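PDB 1JOV: HI1317, which probably interconverts the alpha and beta anomers of glucose 6-phosphate, as a member of the glucose-6-phosphate 1-epimerase family. Local coordinates for residues T8-L13 and Y101-H106. Residues are numbered along the deposited sequence; the frame is centred on the assembly and turned at random.
Sequences TLTPEL and YYISVH
L9, T10, E12 and L13 pack against Y101 and I103 in a mostly apolar contact near the surface, between two sheets: the hairpin turn joining strands 3-10 and 13-18 lies against the edge strand 97-104. L9, T10 and L13 all reach the Y101 ring obliquely. CD2 of L9 sits 3.9 Å from CE1 of Y101. CG2 of T10 is 3.7 Å from CE2 of Y101, and CD2 of L13 reaches the root of the ring, at CB and CG of Y101. With CG lodged between its own backbone N and carbonyl carbon (chi1 55°), Y101 swings its ring toward the hairpin. In this beta-supersandwich of the galactose mutarotase clan, the hairpin end of the five-strand sheet leans on the outermost strand of the eight-strand sheet, well away from the predicted active-site residues. The hairpin reverses through a type I turn from T10 to L13, beside a classic bulge in which L9 and T10 face L13, whose O accepts from both their backbone N atoms. T10 OG1 takes the N-H of E12 at 3.0 Å (145°) in an ST turn. This bond helps fix the T10 side chain, which meets I103 tip to tip, OG1 of T10 being 3.7 Å from CD1 of I103. Farther along, the E12 side chain crosses that of I103, OE1 of E12 lying 3.5 Å from CG2 of I103. L110 of strand 107-115 touches both L13 and Y101, and H28 of strand 21-28 touches both E12 and I103.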
ATOM      1  N   THR A   8      12.313   5.913  21.463  1.00 23.92           N
ATOM      2  CA  THR A   8      13.106   6.852  20.693  1.00 24.24           C
ATOM      3  C   THR A   8      14.225   5.970  20.154  1.00 31.69           C
ATOM      4  O   THR A   8      15.191   5.728  20.871  1.00 27.74           O
ATOM      5  CB  THR A   8      13.728   8.016  21.481  1.00 21.78           C
ATOM      6  OG1 THR A   8      12.691   8.765  22.120  1.00 28.29           O
ATOM      7  CG2 THR A   8      14.514   8.929  20.546  1.00 29.47           C
ATOM      8  N   LEU A   9      14.122   5.511  18.919  1.00 25.91           N
ATOM      9  CA  LEU A   9      15.195   4.698  18.365  1.00 27.90           C
ATOM     10  C   LEU A   9      16.381   5.594  17.976  1.00 31.29           C
ATOM     11  O   LEU A   9      17.544   5.308  18.370  1.00 28.95           O
ATOM     12  CB  LEU A   9      14.746   3.804  17.181  1.00 22.35           C
ATOM     13  CG  LEU A   9      13.685   2.750  17.449  1.00 26.89           C
ATOM     14  CD1 LEU A   9      12.302   3.422  17.654  1.00 25.96           C
ATOM     15  CD2 LEU A   9      13.661   1.831  16.236  1.00 22.06           C
ATOM     16  N   THR A  10      16.097   6.648  17.202  1.00 27.27           N
ATOM     17  CA  THR A  10      17.096   7.712  16.909  1.00 25.55           C
ATOM     18  C   THR A  10      16.345   9.025  16.976  1.00 25.64           C
ATOM     19  O   THR A  10      15.121   9.009  17.129  1.00 24.83           O
ATOM     20  CB  THR A  10      17.754   7.601  15.509  1.00 28.92           C
ATOM     21  OG1 THR A  10      16.852   8.141  14.524  1.00 30.73           O
ATOM     22  CG2 THR A  10      18.075   6.141  15.180  1.00 27.78           C
ATOM     23  N   PRO A  11      17.025  10.168  16.859  1.00 24.68           N
ATOM     24  CA  PRO A  11      16.326  11.463  16.849  1.00 28.77           C
ATOM     25  C   PRO A  11      15.331  11.559  15.716  1.00 29.93           C
ATOM     26  O   PRO A  11      14.366  12.317  15.890  1.00 36.65           O
ATOM     27  CB  PRO A  11      17.465  12.503  16.649  1.00 38.30           C
ATOM     28  CG  PRO A  11      18.679  11.804  17.210  1.00 33.95           C
ATOM     29  CD  PRO A  11      18.497  10.331  16.793  1.00 45.07           C
ATOM     30  N   GLU A  12      15.539  10.796  14.636  1.00 25.27           N
ATOM     31  CA  GLU A  12      14.672  10.877  13.482  1.00 26.61           C
ATOM     32  C   GLU A  12      13.630   9.741  13.431  1.00 29.07           C
ATOM     33  O   GLU A  12      12.730   9.798  12.592  1.00 27.60           O
ATOM     34  CB  GLU A  12      15.555  10.897  12.238  1.00 26.60           C
ATOM     35  CG  GLU A  12      16.406  12.207  12.253  1.00 28.85           C
ATOM     36  CD  GLU A  12      17.510  12.228  11.258  1.00 47.46           C
ATOM     37  OE1 GLU A  12      18.195  11.194  11.170  1.00 38.65           O
ATOM     38  OE2 GLU A  12      17.681  13.274  10.582  1.00 44.18           O
ATOM     39  N   LEU A  13      13.664   8.791  14.373  1.00 27.78           N
ATOM     40  CA  LEU A  13      12.806   7.579  14.251  1.00 23.86           C
ATOM     41  C   LEU A  13      12.256   7.222  15.597  1.00 19.42           C
ATOM     42  O   LEU A  13      13.028   6.807  16.494  1.00 25.42           O
ATOM     43  CB  LEU A  13      13.624   6.404  13.766  1.00 27.88           C
ATOM     44  CG  LEU A  13      12.883   5.179  13.282  1.00 22.54           C
ATOM     45  CD1 LEU A  13      11.898   5.483  12.199  1.00 19.56           C
ATOM     46  CD2 LEU A  13      13.964   4.178  12.768  1.00 27.38           C
ATOM     47  N   TYR A 101      17.249  -0.869  10.594  1.00 16.09           N
ATOM     48  CA  TYR A 101      17.022   0.518  10.140  1.00 18.78           C
ATOM     49  C   TYR A 101      18.416   1.137   9.831  1.00 22.94           C
ATOM     50  O   TYR A 101      19.370   0.893  10.569  1.00 30.02           O
ATOM     51  CB  TYR A 101      16.210   1.315  11.164  1.00 21.24           C
ATOM     52  CG  TYR A 101      16.756   1.346  12.570  1.00 16.99           C
ATOM     53  CD1 TYR A 101      16.477   0.367  13.492  1.00 21.76           C
ATOM     54  CD2 TYR A 101      17.585   2.410  12.949  1.00 26.79           C
ATOM     55  CE1 TYR A 101      16.999   0.476  14.824  1.00 25.91           C
ATOM     56  CE2 TYR A 101      18.086   2.521  14.210  1.00 25.45           C
ATOM     57  CZ  TYR A 101      17.796   1.613  15.133  1.00 23.13           C
ATOM     58  OH  TYR A 101      18.379   1.773  16.365  1.00 45.29           O
ATOM     59  N   TYR A 102      18.538   1.783   8.652  1.00 27.04           N
ATOM     60  CA  TYR A 102      19.751   2.435   8.151  1.00 25.01           C
ATOM     61  C   TYR A 102      19.362   3.876   7.853  1.00 27.21           C
ATOM     62  O   TYR A 102      18.540   4.159   6.972  1.00 25.64           O
ATOM     63  CB  TYR A 102      20.367   1.793   6.883  1.00 29.13           C
ATOM     64  CG  TYR A 102      21.500   2.600   6.245  1.00 41.06           C
ATOM     65  CD1 TYR A 102      22.828   2.549   6.732  1.00 53.92           C
ATOM     66  CD2 TYR A 102      21.266   3.421   5.151  1.00 35.11           C
ATOM     67  CE1 TYR A 102      23.856   3.300   6.163  1.00 53.68           C
ATOM     68  CE2 TYR A 102      22.292   4.167   4.556  1.00 63.22           C
ATOM     69  CZ  TYR A 102      23.580   4.110   5.060  1.00 57.61           C
ATOM     70  OH  TYR A 102      24.579   4.860   4.495  1.00 56.88           O
ATOM     71  N   ILE A 103      20.032   4.768   8.513  1.00 32.70           N
ATOM     72  CA  ILE A 103      19.835   6.190   8.292  1.00 26.86           C
ATOM     73  C   ILE A 103      21.085   6.927   7.845  1.00 27.06           C
ATOM     74  O   ILE A 103      22.122   6.868   8.493  1.00 31.22           O
ATOM     75  CB  ILE A 103      19.280   6.799   9.572  1.00 29.46           C
ATOM     76  CG1 ILE A 103      17.967   6.137   9.951  1.00 36.72           C
ATOM     77  CG2 ILE A 103      19.089   8.304   9.423  1.00 28.88           C
ATOM     78  CD1 ILE A 103      17.552   6.408  11.380  1.00 32.45           C
ATOM     79  N   SER A 104      20.937   7.640   6.699  1.00 35.41           N
ATOM     80  CA  SER A 104      22.015   8.453   6.173  1.00 39.11           C
ATOM     81  C   SER A 104      21.491   9.726   5.530  1.00 43.90           C
ATOM     82  O   SER A 104      20.281   9.927   5.399  1.00 29.43           O
ATOM     83  CB  SER A 104      22.779   7.657   5.166  1.00 27.60           C
ATOM     84  OG  SER A 104      22.132   7.600   3.924  1.00 40.09           O
ATOM     85  N   VAL A 105      22.417  10.599   5.095  1.00 31.38           N
ATOM     86  CA  VAL A 105      22.042  11.870   4.609  1.00 35.20           C
ATOM     87  C   VAL A 105      20.914  11.893   3.632  1.00 33.93           C
ATOM     88  O   VAL A 105      20.015  12.693   3.771  1.00 33.86           O
ATOM     89  CB  VAL A 105      23.306  12.578   3.966  1.00 38.28           C
ATOM     90  CG1 VAL A 105      22.860  13.557   2.908  1.00 37.31           C
ATOM     91  CG2 VAL A 105      24.080  13.237   5.029  1.00 42.59           C
ATOM     92  N   HIS A 106      20.967  11.082   2.581  1.00 31.89           N
ATOM     93  CA  HIS A 106      19.873  11.242   1.609  1.00 39.70           C
ATOM     94  C   HIS A 106      18.943  10.054   1.526  1.00 37.33           C
ATOM     95  O   HIS A 106      18.271   9.913   0.525  1.00 40.93           O
ATOM     96  CB  HIS A 106      20.405  11.481   0.188  1.00 45.54           C
ATOM     97  CG  HIS A 106      21.181  12.743   0.056  1.00 61.89           C
ATOM     98  ND1 HIS A 106      20.592  13.984   0.130  1.00 54.26           N
ATOM     99  CD2 HIS A 106      22.505  12.955  -0.089  1.00 54.66           C
ATOM    100  CE1 HIS A 106      21.523  14.913   0.005  1.00 53.22           C
ATOM    101  NE2 HIS A 106      22.691  14.314  -0.128  1.00 72.89           N
TER